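Local coordinates for F5/8 type C domain protein (Clostridium perfringens, PDB 7JRM), which probably binds mucin-type glycans through a family 51 carbohydrate-binding module, one part of the multidomain O-glycopeptidase ZmpB, at residues A[128-131]-A[135-138]; A[174-179]-A[190-195]; A[242-247]-A[285-290]; A[337-342]-A[351-356]; A[376-381]-A[445-450]. One frame throughout, in Å; residues are numbered along the deposited sequence.

How the contacts relate
Contacts 1 and 2 both join the two facing sheets of the carbohydrate-binding module and are buried, their centres about 15 Å apart. Apolar side-chain packing carries most of each, although contact 2 runs out to solvent along an edge strand. Contact 3 is a surface contact, a small methyl cluster between a loop and a helix end, well removed from the others. Contacts 4 and 5 are again buried and are neighbours in one mixed sheet: 351-356 and 376-381 touch, with a probable hydrogen bond of 2.7 Å from Q378 NE2 to M353 O. Contact 4 pairs aliphatic tips beside well-bonded turns, whereas contact 5 is built round an aromatic ring.

Contact 1: residues A[128-131]-A[135-138]; sequences IGTH and EIVY
I128 meets I136 and Y138 with different branches, and this carries most of the buried contact between 128-131 and 135-138. The apolar part is methyl on methyl: CG2 of I128 lies 3.8 Å from CD1 of I136, the two side chains set at a slant to one another. I136 runs outward fully extended (chi2 180°), which puts its CD1 at the far end of the chain, between I128 and T130. The second kind of contact is between a methyl and a hydroxyl. The other branch of I128 turns back at chi2 (-66°) and brings CD1 to 3.4 Å from OH of Y138, with CG1 at 3.8 Å from the same OH, so the phenol meets I128 at its hydroxyl end. T130 adds a looser polar-apolar touch, its OG1 4.1 Å from CD1 of I136, the two side chains running alongside in opposed directions. That hydroxyl is hydrogen-bonded to S134 OG at the start of strand 134-139. The strand axes run 9.2 Å apart at 144°, the spacing of strands in facing sheets. Strand 127-131 pairs with strand 215-224, whose W218 also touches I128 and T130. Strand 134-139 lies between strands 93-95 and 199-205 in the opposing sheet, so the short link carries the chain across the beta-sandwich.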
# COMPACT_ATOMS: atom_id res chain seq x y z
N ILE A 128 26.16 -9.47 -24.86
CA ILE A 128 26.98 -10.43 -25.59
C ILE A 128 27.82 -9.66 -26.60
O ILE A 128 27.29 -8.96 -27.46
CB ILE A 128 26.12 -11.49 -26.31
CG1 ILE A 128 25.25 -12.25 -25.31
CG2 ILE A 128 27.00 -12.44 -27.10
CD1 ILE A 128 26.05 -13.10 -24.35
N GLY A 129 29.15 -9.79 -26.48
CA GLY A 129 30.06 -9.18 -27.41
C GLY A 129 30.55 -10.20 -28.42
O GLY A 129 31.14 -11.22 -28.05
N THR A 130 30.30 -9.93 -29.70
CA THR A 130 30.63 -10.87 -30.76
C THR A 130 31.26 -10.10 -31.92
O THR A 130 31.61 -8.92 -31.79
CB THR A 130 29.39 -11.67 -31.18
OG1 THR A 130 29.78 -12.75 -32.04
CG2 THR A 130 28.39 -10.77 -31.91
N HIS A 131 31.38 -10.78 -33.06
CA HIS A 131 32.09 -10.24 -34.21
C HIS A 131 31.55 -10.92 -35.46
O HIS A 131 31.46 -12.15 -35.50
CB HIS A 131 33.60 -10.47 -34.07
CG HIS A 131 34.44 -9.66 -35.01
ND1 HIS A 131 34.34 -9.78 -36.38
CD2 HIS A 131 35.40 -8.73 -34.78
CE1 HIS A 131 35.21 -8.95 -36.95
NE2 HIS A 131 35.86 -8.31 -36.00
N GLU A 135 26.80 -16.27 -35.55
CA GLU A 135 25.50 -16.91 -35.37
C GLU A 135 25.49 -17.53 -33.98
O GLU A 135 26.25 -18.47 -33.71
CB GLU A 135 25.24 -17.98 -36.43
CG GLU A 135 24.81 -17.42 -37.78
CD GLU A 135 24.34 -18.51 -38.73
OE1 GLU A 135 24.26 -19.68 -38.30
OE2 GLU A 135 24.05 -18.20 -39.90
N ILE A 136 24.64 -17.01 -33.09
CA ILE A 136 24.54 -17.48 -31.72
C ILE A 136 23.11 -17.94 -31.49
O ILE A 136 22.16 -17.18 -31.70
CB ILE A 136 24.94 -16.40 -30.71
CG1 ILE A 136 26.30 -15.81 -31.07
CG2 ILE A 136 24.97 -16.97 -29.30
CD1 ILE A 136 26.78 -14.72 -30.13
N VAL A 137 22.95 -19.19 -31.06
CA VAL A 137 21.65 -19.82 -30.88
C VAL A 137 21.42 -20.06 -29.39
O VAL A 137 22.31 -20.55 -28.69
CB VAL A 137 21.55 -21.14 -31.67
CG1 VAL A 137 20.21 -21.81 -31.42
CG2 VAL A 137 21.76 -20.88 -33.16
N TYR A 138 20.22 -19.71 -28.92
CA TYR A 138 19.83 -19.92 -27.54
C TYR A 138 18.54 -20.73 -27.48
O TYR A 138 17.71 -20.69 -28.39
CB TYR A 138 19.60 -18.58 -26.81
CG TYR A 138 20.87 -17.89 -26.35
CD1 TYR A 138 21.51 -16.97 -27.17
CD2 TYR A 138 21.42 -18.16 -25.11
CE1 TYR A 138 22.66 -16.33 -26.75
CE2 TYR A 138 22.57 -17.53 -24.68
CZ TYR A 138 23.19 -16.61 -25.51
OH TYR A 138 24.33 -15.98 -25.10

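Contact 2: residues A[174-179]-A[190-195]; sequences LKAETD and LVVDVR
V192 straddles K175 and A176 at a classic beta bulge, where both of these residues face V168 of the neighbouring strand and both direct CB at the opposing sheet of the beta-sandwich. The fork of V192 fits this doubled position: CG1 lies 3.8 Å from CB of K175, and CG2 lies 3.9 Å from CB of A176. Packing is as close at the other end, where T178 and L190 lie roughly perpendicular. There CG2 of T178 comes within 3.7 Å of CD2 of L190 and 4.0 Å of its CD1, so one methyl rests against both tips of the leucine. The T178 hydroxyl stands between the backbone N and the carbonyl carbon (chi1 70°), which leaves CG2 for L190; OG1 donates to D179 O and accepts from the backbone N of F166. The solvent side is looser. Strand 173-182 is outermost in its sheet, and K175 gives only the root of its side chain, bending at chi2 to lead the amine away from V192. At the strand end, D193, and R195 just beyond it, reach I56 of strand 55-64. D193 OD1 accepts from the backbone N of R195 in an Asx turn, while NE and NH2 of R195 take the carboxylate with its oxygens close to the guanidinium plane, R195 NH2 lying 2.8 Å from D193 OD2 in a salt bridge.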
# COMPACT_ATOMS: atom_id res chain seq x y z
N LEU A 174 13.23 -15.44 -40.01
CA LEU A 174 13.66 -14.08 -39.74
C LEU A 174 12.48 -13.25 -39.25
O LEU A 174 11.45 -13.16 -39.94
CB LEU A 174 14.27 -13.46 -41.00
CG LEU A 174 14.74 -12.01 -40.85
CD1 LEU A 174 16.01 -11.95 -40.00
CD2 LEU A 174 14.97 -11.37 -42.21
N LYS A 175 12.62 -12.65 -38.07
CA LYS A 175 11.55 -11.87 -37.47
C LYS A 175 11.86 -10.39 -37.35
O LYS A 175 10.93 -9.58 -37.40
CB LYS A 175 11.22 -12.42 -36.07
CG LYS A 175 10.61 -13.81 -36.08
CD LYS A 175 9.34 -13.84 -36.91
CE LYS A 175 8.63 -15.17 -36.76
NZ LYS A 175 7.29 -15.16 -37.42
N ALA A 176 13.12 -10.01 -37.21
CA ALA A 176 13.49 -8.61 -37.10
C ALA A 176 14.92 -8.43 -37.59
O ALA A 176 15.73 -9.36 -37.58
CB ALA A 176 13.35 -8.10 -35.66
N GLU A 177 15.22 -7.20 -38.02
CA GLU A 177 16.56 -6.86 -38.49
C GLU A 177 16.70 -5.35 -38.50
O GLU A 177 15.71 -4.61 -38.55
CB GLU A 177 16.84 -7.44 -39.88
CG GLU A 177 16.15 -6.71 -41.01
CD GLU A 177 16.40 -7.35 -42.36
OE1 GLU A 177 17.32 -8.19 -42.46
OE2 GLU A 177 15.68 -7.02 -43.33
N THR A 178 17.95 -4.90 -38.45
CA THR A 178 18.27 -3.48 -38.53
C THR A 178 18.78 -3.16 -39.93
O THR A 178 18.95 -4.03 -40.79
CB THR A 178 19.31 -3.10 -37.48
OG1 THR A 178 20.58 -3.68 -37.82
CG2 THR A 178 18.89 -3.60 -36.11
N ASP A 179 19.02 -1.87 -40.17
CA ASP A 179 19.74 -1.46 -41.36
C ASP A 179 21.23 -1.73 -41.17
O ASP A 179 21.66 -2.31 -40.17
CB ASP A 179 19.49 0.02 -41.66
CG ASP A 179 18.02 0.38 -41.61
OD1 ASP A 179 17.19 -0.42 -42.08
OD2 ASP A 179 17.70 1.48 -41.10
N LEU A 190 15.74 -3.87 -30.47
CA LEU A 190 15.01 -4.95 -31.13
C LEU A 190 14.18 -5.68 -30.09
O LEU A 190 14.73 -6.23 -29.13
CB LEU A 190 15.97 -5.92 -31.83
CG LEU A 190 16.84 -5.34 -32.95
CD1 LEU A 190 17.78 -6.41 -33.50
CD2 LEU A 190 15.99 -4.75 -34.06
N VAL A 191 12.87 -5.68 -30.28
CA VAL A 191 11.93 -6.36 -29.38
C VAL A 191 11.17 -7.38 -30.22
O VAL A 191 10.37 -7.01 -31.09
CB VAL A 191 10.97 -5.38 -28.70
CG1 VAL A 191 10.06 -6.12 -27.73
CG2 VAL A 191 11.75 -4.28 -27.99
N VAL A 192 11.43 -8.67 -29.97
CA VAL A 192 10.95 -9.75 -30.83
C VAL A 192 10.03 -10.66 -30.02
O VAL A 192 10.36 -11.05 -28.90
CB VAL A 192 12.12 -10.55 -31.42
CG1 VAL A 192 11.60 -11.57 -32.43
CG2 VAL A 192 13.13 -9.62 -32.07
N ASP A 193 8.88 -10.99 -30.61
CA ASP A 193 7.99 -12.00 -30.04
C ASP A 193 8.60 -13.38 -30.25
O ASP A 193 8.86 -13.78 -31.39
CB ASP A 193 6.62 -11.90 -30.70
CG ASP A 193 5.55 -12.71 -29.98
OD1 ASP A 193 5.90 -13.58 -29.16
OD2 ASP A 193 4.35 -12.47 -30.24
N VAL A 194 8.82 -14.11 -29.16
CA VAL A 194 9.40 -15.45 -29.24
C VAL A 194 8.48 -16.45 -28.55
O VAL A 194 8.93 -17.48 -28.06
CB VAL A 194 10.82 -15.48 -28.63
CG1 VAL A 194 11.76 -14.59 -29.42
CG2 VAL A 194 10.78 -15.06 -27.17
N ARG A 195 7.19 -16.14 -28.53
CA ARG A 195 6.23 -16.99 -27.84
C ARG A 195 6.12 -18.36 -28.51
O ARG A 195 6.05 -18.46 -29.73
CB ARG A 195 4.85 -16.32 -27.81
CG ARG A 195 4.61 -15.43 -26.61
CD ARG A 195 3.22 -14.83 -26.64
NE ARG A 195 3.00 -14.03 -27.85
CZ ARG A 195 1.87 -13.38 -28.12
NH1 ARG A 195 0.85 -13.44 -27.27
NH2 ARG A 195 1.76 -12.68 -29.23

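Contact 3: residues A[242-247]-A[285-290]; sequences KKLDLN and KEMNSL
The loop 242-247 passes the C-terminal end of helix 273-288 at some distance, the nearest CA atoms, of L244 and M287, being 9.9 Å apart. Side chains bridge that gap, and on the loop side a single methyl does the work. CD1 of L244 lies 3.6 Å from CD1 of L290 and 3.7 Å from CE of M287. L244 and M287 meet end-on, tip to tip, whereas L290 comes in at a slant. M287 does not start out toward the loop; bends at chi2 (-51°) and chi3 (-116°) swing its thioether round, so that SD also sits 3.8 Å from CD1 of L244. Helices 232-242, 251-270 and 273-288 follow one another closely, consistent with a small three-helix unit of the FIVAR type, and the three side chains join its first inter-helix loop to the end of its last helix and the residues just after it. L257 of the middle helix touches both M287 and L290, while Y249 lies against L244 and L290. The flanks are polar: D245 OD2 takes a weak hydrogen bond from N of N247, and K285 NZ forms a weak, long salt bridge of 3.3 Å with E286 OE1.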
# COMPACT_ATOMS: atom_id res chain seq x y z
N LYS A 242 -12.66 1.77 -1.51
CA LYS A 242 -12.25 3.09 -1.07
C LYS A 242 -13.30 4.16 -1.34
O LYS A 242 -13.20 5.26 -0.78
CB LYS A 242 -10.93 3.48 -1.73
CG LYS A 242 -9.71 2.77 -1.15
CD LYS A 242 -8.41 3.33 -1.68
CE LYS A 242 -8.45 3.50 -3.19
NZ LYS A 242 -7.11 3.86 -3.74
N LYS A 243 -14.30 3.87 -2.17
CA LYS A 243 -15.38 4.81 -2.44
C LYS A 243 -16.43 4.85 -1.35
O LYS A 243 -17.28 5.76 -1.36
CB LYS A 243 -16.05 4.46 -3.78
CG LYS A 243 -15.72 5.42 -4.91
CD LYS A 243 -16.03 4.79 -6.26
CE LYS A 243 -17.38 4.08 -6.25
NZ LYS A 243 -17.58 3.25 -7.47
N LEU A 244 -16.40 3.92 -0.41
CA LEU A 244 -17.41 3.84 0.64
C LEU A 244 -17.06 4.76 1.80
O LEU A 244 -15.89 5.04 2.08
CB LEU A 244 -17.55 2.40 1.14
CG LEU A 244 -18.06 1.39 0.12
CD1 LEU A 244 -18.23 0.02 0.76
CD2 LEU A 244 -19.37 1.86 -0.50
N ASP A 245 -18.10 5.23 2.49
CA ASP A 245 -17.95 6.11 3.64
C ASP A 245 -17.95 5.26 4.90
O ASP A 245 -18.98 4.71 5.29
CB ASP A 245 -19.07 7.15 3.68
CG ASP A 245 -18.72 8.35 4.54
OD1 ASP A 245 -19.36 9.41 4.35
OD2 ASP A 245 -17.83 8.23 5.40
N LEU A 246 -16.78 5.15 5.55
CA LEU A 246 -16.64 4.30 6.72
C LEU A 246 -17.46 4.79 7.91
O LEU A 246 -17.70 4.01 8.84
CB LEU A 246 -15.17 4.18 7.13
CG LEU A 246 -14.14 3.67 6.10
CD1 LEU A 246 -14.67 2.45 5.37
CD2 LEU A 246 -13.68 4.76 5.12
N ASN A 247 -17.89 6.05 7.90
CA ASN A 247 -18.71 6.57 8.99
C ASN A 247 -20.11 5.96 9.00
O ASN A 247 -20.75 5.94 10.05
CB ASN A 247 -18.80 8.09 8.91
CG ASN A 247 -17.75 8.79 9.76
OD1 ASN A 247 -16.71 8.22 10.06
ND2 ASN A 247 -18.03 10.03 10.14
N LYS A 285 -14.94 -10.58 1.22
CA LYS A 285 -15.68 -11.07 2.38
C LYS A 285 -16.08 -9.93 3.31
O LYS A 285 -17.22 -9.85 3.76
CB LYS A 285 -14.83 -12.11 3.13
CG LYS A 285 -15.41 -12.53 4.47
CD LYS A 285 -14.38 -13.26 5.32
CE LYS A 285 -14.91 -13.58 6.70
NZ LYS A 285 -15.25 -12.35 7.47
N GLU A 286 -15.14 -9.02 3.60
CA GLU A 286 -15.46 -7.87 4.43
C GLU A 286 -16.37 -6.88 3.71
O GLU A 286 -17.08 -6.12 4.37
CB GLU A 286 -14.18 -7.17 4.89
CG GLU A 286 -13.19 -8.07 5.61
CD GLU A 286 -13.76 -8.69 6.88
OE1 GLU A 286 -13.23 -9.74 7.31
OE2 GLU A 286 -14.72 -8.14 7.44
N MET A 287 -16.35 -6.87 2.38
CA MET A 287 -17.25 -6.00 1.63
C MET A 287 -18.70 -6.42 1.84
O MET A 287 -19.58 -5.56 2.02
CB MET A 287 -16.90 -6.04 0.14
CG MET A 287 -15.95 -4.93 -0.31
SD MET A 287 -16.51 -3.30 0.20
CE MET A 287 -16.80 -2.56 -1.40
N ASN A 288 -18.98 -7.72 1.82
CA ASN A 288 -20.32 -8.23 2.04
C ASN A 288 -20.67 -8.38 3.52
O ASN A 288 -21.82 -8.69 3.84
CB ASN A 288 -20.50 -9.57 1.33
CG ASN A 288 -20.19 -9.48 -0.15
OD1 ASN A 288 -20.85 -8.75 -0.90
ND2 ASN A 288 -19.19 -10.23 -0.59
N SER A 289 -19.70 -8.19 4.42
CA SER A 289 -19.94 -8.27 5.85
C SER A 289 -20.18 -6.91 6.49
O SER A 289 -20.30 -6.83 7.72
CB SER A 289 -18.76 -8.97 6.54
OG SER A 289 -18.89 -10.38 6.47
N LEU A 290 -20.24 -5.84 5.70
CA LEU A 290 -20.49 -4.52 6.24
C LEU A 290 -21.91 -4.43 6.79
O LEU A 290 -22.86 -4.94 6.18
CB LEU A 290 -20.29 -3.45 5.16
CG LEU A 290 -18.86 -3.02 4.86
CD1 LEU A 290 -18.84 -2.07 3.67
CD2 LEU A 290 -18.21 -2.37 6.07

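Contact 4: residues A[337-342]-A[351-356]; sequences EDLTGL and LNMDYN
In the hydrophobic core of what is probably a leucine-rich repeat, L339 meets M353 and L342 meets L351, both pairs tip to tip. The closer pair joins CD1 of L342 to CD2 of L351 at 3.9 Å. The other is a light touch, with CD1 of L339 4.1 Å from CE of M353. M353 gets there in two steps: a chi1 of 56° starts the chain off over its own backbone, and a bend at chi3 (-96°) then turns the terminal methyl toward L339. L331 packs beside L342 and L351, and L364 covers L339 and L351. The spacing of L351, M353 and N356, with strand 350-352 running parallel between 330-332 and 372-384, matches the leucine-rich-repeat pattern, with N356 probably at its asparagine position. Its amide fixes the turn: ND2 donates to D354 O at 2.9 Å, from above the carbonyl plane, and also to L333 O, while OD1 accepts from V336 N. A type II turn runs from M353 to N356, and another from L339 to L342 is closed by L342 N bonding to L339 O at 3.1 Å. G341 holds the positive-phi place in the latter turn. Just ahead of it D338 makes an Asx turn: its OD1 takes T340 N at 3.1 Å and T340 OG1 at 2.6 Å, both from the same face of the carboxylate plane, so two bonds from one residue hold the start of the turn.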
# COMPACT_ATOMS: atom_id res chain seq x y z
N GLU A 337 -23.44 9.36 37.99
CA GLU A 337 -22.81 8.25 38.69
C GLU A 337 -22.35 7.14 37.77
O GLU A 337 -21.41 6.42 38.10
CB GLU A 337 -23.77 7.66 39.74
CG GLU A 337 -23.88 8.47 41.02
CD GLU A 337 -25.00 7.99 41.91
OE1 GLU A 337 -25.34 6.78 41.85
OE2 GLU A 337 -25.55 8.81 42.67
N ASP A 338 -23.00 6.98 36.61
CA ASP A 338 -22.72 5.89 35.69
C ASP A 338 -22.56 6.47 34.29
O ASP A 338 -23.49 7.10 33.77
CB ASP A 338 -23.84 4.84 35.72
CG ASP A 338 -23.51 3.61 34.89
OD1 ASP A 338 -22.39 3.51 34.36
OD2 ASP A 338 -24.39 2.72 34.78
N LEU A 339 -21.40 6.25 33.68
CA LEU A 339 -21.10 6.75 32.35
C LEU A 339 -21.60 5.83 31.24
O LEU A 339 -21.28 6.06 30.07
CB LEU A 339 -19.59 6.97 32.19
CG LEU A 339 -18.97 8.09 33.02
CD1 LEU A 339 -17.47 8.16 32.79
CD2 LEU A 339 -19.63 9.42 32.70
N THR A 340 -22.37 4.79 31.59
CA THR A 340 -22.84 3.83 30.60
C THR A 340 -23.66 4.54 29.52
O THR A 340 -24.58 5.30 29.82
CB THR A 340 -23.67 2.74 31.27
OG1 THR A 340 -22.86 2.05 32.23
CG2 THR A 340 -24.18 1.75 30.24
N GLY A 341 -23.31 4.27 28.26
CA GLY A 341 -23.92 4.91 27.11
C GLY A 341 -22.98 5.86 26.39
O GLY A 341 -23.10 6.04 25.17
N LEU A 342 -22.05 6.48 27.12
CA LEU A 342 -21.10 7.41 26.52
C LEU A 342 -20.09 6.74 25.61
O LEU A 342 -19.34 7.44 24.92
CB LEU A 342 -20.37 8.19 27.62
CG LEU A 342 -21.00 9.52 28.02
CD1 LEU A 342 -20.11 10.27 29.00
CD2 LEU A 342 -21.27 10.37 26.79
N LEU A 351 -14.78 16.32 27.79
CA LEU A 351 -15.75 15.89 28.79
C LEU A 351 -15.48 16.64 30.08
O LEU A 351 -14.45 16.42 30.73
CB LEU A 351 -15.68 14.38 29.01
CG LEU A 351 -16.77 13.76 29.89
CD1 LEU A 351 -18.14 14.33 29.54
CD2 LEU A 351 -16.78 12.25 29.76
N ASN A 352 -16.40 17.53 30.45
CA ASN A 352 -16.28 18.33 31.67
C ASN A 352 -17.20 17.71 32.72
O ASN A 352 -18.40 17.97 32.74
CB ASN A 352 -16.65 19.79 31.41
CG ASN A 352 -15.70 20.45 30.42
OD1 ASN A 352 -14.49 20.26 30.48
ND2 ASN A 352 -16.26 21.24 29.51
N MET A 353 -16.63 16.88 33.59
CA MET A 353 -17.38 16.16 34.61
C MET A 353 -16.77 16.35 35.98
O MET A 353 -16.77 15.43 36.82
CB MET A 353 -17.49 14.68 34.26
CG MET A 353 -16.14 13.99 34.06
SD MET A 353 -16.32 12.31 33.43
CE MET A 353 -16.23 11.37 34.95
N ASP A 354 -16.22 17.53 36.25
CA ASP A 354 -15.70 17.83 37.57
C ASP A 354 -16.84 17.87 38.59
O ASP A 354 -17.98 18.23 38.26
CB ASP A 354 -14.95 19.16 37.57
CG ASP A 354 -13.54 19.03 37.03
OD1 ASP A 354 -13.01 17.90 36.99
OD2 ASP A 354 -12.96 20.07 36.65
N TYR A 355 -16.52 17.49 39.83
CA TYR A 355 -17.47 17.51 40.94
C TYR A 355 -18.68 16.62 40.66
O TYR A 355 -19.81 16.94 41.03
CB TYR A 355 -17.92 18.94 41.27
CG TYR A 355 -16.81 19.96 41.19
CD1 TYR A 355 -16.78 20.90 40.16
CD2 TYR A 355 -15.79 19.99 42.13
CE1 TYR A 355 -15.77 21.84 40.08
CE2 TYR A 355 -14.78 20.93 42.06
CZ TYR A 355 -14.78 21.85 41.03
OH TYR A 355 -13.77 22.78 40.95
N ASN A 356 -18.45 15.49 40.00
CA ASN A 356 -19.49 14.52 39.73
C ASN A 356 -19.34 13.35 40.71
O ASN A 356 -18.65 13.46 41.73
CB ASN A 356 -19.44 14.09 38.26
CG ASN A 356 -20.26 14.99 37.36
OD1 ASN A 356 -21.32 14.59 36.87
ND2 ASN A 356 -19.78 16.20 37.14

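Contact 5: residues A[376-381]-A[445-450]; sequences QEQFIA and VLFEDE
The F447 ring is the centre of this contact, with Q378 and I380 reaching it in different ways. Q378 meets the ring at its edge: its CB lies near the ring plane, 4.3 Å from CZ. I380 comes obliquely, its side chain set crosswise to that of F447, and CD1 stops 4.1 Å from CE1. A chi1 of 76° swings the far end of the ring toward 376-381. I380 has an intermediate chi2 of 107° that carries CD1 out to the ring. The carbonyl O of V445 lies in the ring plane at another part of the edge, and the ring of F452 meets that of F447 with the planes at about 55°. Between the two segments runs strand 452-461, hydrogen-bonded to Q378 and I380, so the side chains reach across one intervening strand of the same mixed sheet. The chain turns a corner at E377 within strand 372-384, which lies between 350-352 and 452-461, where repeat-like strands probably give way to the C-terminal beta strands, an arrangement consistent with internalin-type modules. The Q378 amide bends away from the ring: NE2 donates to M353 O and OE1 accepts from V358 N. The contact itself is therefore held by apolar packing, while the polar end of Q378 is bonded to the preceding loop at M353 and V358, so one glutamine joins apolar packing on one side to backbone hydrogen bonds on the other.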
# COMPACT_ATOMS: atom_id res chain seq x y z
N GLN A 376 -12.10 15.87 37.96
CA GLN A 376 -11.43 16.07 39.23
C GLN A 376 -12.44 16.26 40.35
O GLN A 376 -13.54 16.79 40.15
CB GLN A 376 -10.50 17.28 39.16
CG GLN A 376 -9.30 17.09 38.25
CD GLN A 376 -8.10 17.89 38.71
OE1 GLN A 376 -8.21 19.07 39.04
NE2 GLN A 376 -6.93 17.25 38.72
N GLU A 377 -12.05 15.82 41.55
CA GLU A 377 -12.82 16.03 42.78
C GLU A 377 -14.21 15.40 42.69
O GLU A 377 -15.24 16.07 42.85
CB GLU A 377 -12.90 17.52 43.13
CG GLU A 377 -11.58 18.11 43.60
CD GLU A 377 -11.69 19.58 43.95
OE1 GLU A 377 -12.77 20.01 44.42
OE2 GLU A 377 -10.70 20.31 43.75
N GLN A 378 -14.23 14.10 42.42
CA GLN A 378 -15.47 13.34 42.46
C GLN A 378 -15.83 12.99 43.90
O GLN A 378 -15.00 13.06 44.81
CB GLN A 378 -15.34 12.06 41.63
CG GLN A 378 -14.78 12.28 40.23
CD GLN A 378 -15.79 12.90 39.29
OE1 GLN A 378 -16.87 12.35 39.07
NE2 GLN A 378 -15.45 14.06 38.74
N PHE A 379 -17.09 12.62 44.10
CA PHE A 379 -17.55 12.10 45.39
C PHE A 379 -18.57 11.00 45.12
O PHE A 379 -19.66 11.28 44.61
CB PHE A 379 -18.16 13.20 46.26
CG PHE A 379 -18.77 12.68 47.52
CD1 PHE A 379 -17.97 12.20 48.55
CD2 PHE A 379 -20.14 12.64 47.68
CE1 PHE A 379 -18.53 11.71 49.71
CE2 PHE A 379 -20.71 12.16 48.85
CZ PHE A 379 -19.90 11.69 49.86
N ILE A 380 -18.22 9.77 45.47
CA ILE A 380 -19.06 8.61 45.23
C ILE A 380 -19.50 8.08 46.59
O ILE A 380 -18.73 7.43 47.30
CB ILE A 380 -18.33 7.54 44.42
CG1 ILE A 380 -17.66 8.16 43.19
CG2 ILE A 380 -19.30 6.44 43.99
CD1 ILE A 380 -16.15 8.26 43.31
N ALA A 381 -20.75 8.37 46.96
CA ALA A 381 -21.33 7.83 48.18
C ALA A 381 -21.65 6.36 47.96
O ALA A 381 -22.68 6.02 47.37
CB ALA A 381 -22.58 8.62 48.57
N VAL A 445 -12.00 6.67 50.57
CA VAL A 445 -11.13 6.03 49.59
C VAL A 445 -10.60 7.13 48.68
O VAL A 445 -11.25 7.54 47.71
CB VAL A 445 -11.87 4.95 48.79
CG1 VAL A 445 -10.94 4.31 47.77
CG2 VAL A 445 -12.47 3.91 49.73
N LEU A 446 -9.41 7.63 49.00
CA LEU A 446 -8.79 8.69 48.21
C LEU A 446 -8.17 8.11 46.95
O LEU A 446 -7.51 7.07 46.99
CB LEU A 446 -7.73 9.43 49.03
CG LEU A 446 -8.10 10.10 50.36
CD1 LEU A 446 -7.21 11.30 50.61
CD2 LEU A 446 -9.57 10.50 50.41
N PHE A 447 -8.39 8.79 45.82
CA PHE A 447 -7.81 8.36 44.56
C PHE A 447 -7.47 9.57 43.72
O PHE A 447 -8.12 10.62 43.81
CB PHE A 447 -8.76 7.41 43.80
CG PHE A 447 -9.91 8.11 43.12
CD1 PHE A 447 -11.09 8.32 43.81
CD2 PHE A 447 -9.82 8.51 41.80
CE1 PHE A 447 -12.16 8.95 43.19
CE2 PHE A 447 -10.88 9.14 41.18
CZ PHE A 447 -12.05 9.36 41.88
N GLU A 448 -6.43 9.43 42.89
CA GLU A 448 -6.00 10.50 42.01
C GLU A 448 -5.32 9.90 40.79
O GLU A 448 -4.69 8.84 40.86
CB GLU A 448 -5.05 11.47 42.73
CG GLU A 448 -3.66 10.92 43.01
CD GLU A 448 -2.99 11.62 44.17
OE1 GLU A 448 -2.69 12.83 44.06
OE2 GLU A 448 -2.74 10.95 45.20
N ASP A 449 -5.47 10.59 39.66
CA ASP A 449 -4.86 10.18 38.40
C ASP A 449 -4.82 11.41 37.49
O ASP A 449 -5.19 12.51 37.90
CB ASP A 449 -5.63 9.02 37.76
CG ASP A 449 -4.79 8.24 36.76
OD1 ASP A 449 -3.60 7.99 37.05
OD2 ASP A 449 -5.32 7.87 35.69
N GLU A 450 -4.36 11.20 36.26
CA GLU A 450 -4.29 12.29 35.29
C GLU A 450 -5.68 12.83 34.99
O GLU A 450 -6.41 12.26 34.18
CB GLU A 450 -3.60 11.82 34.00
CG GLU A 450 -3.51 12.89 32.92
CD GLU A 450 -3.03 14.23 33.46
OE1 GLU A 450 -3.87 15.14 33.63
OE2 GLU A 450 -1.82 14.37 33.71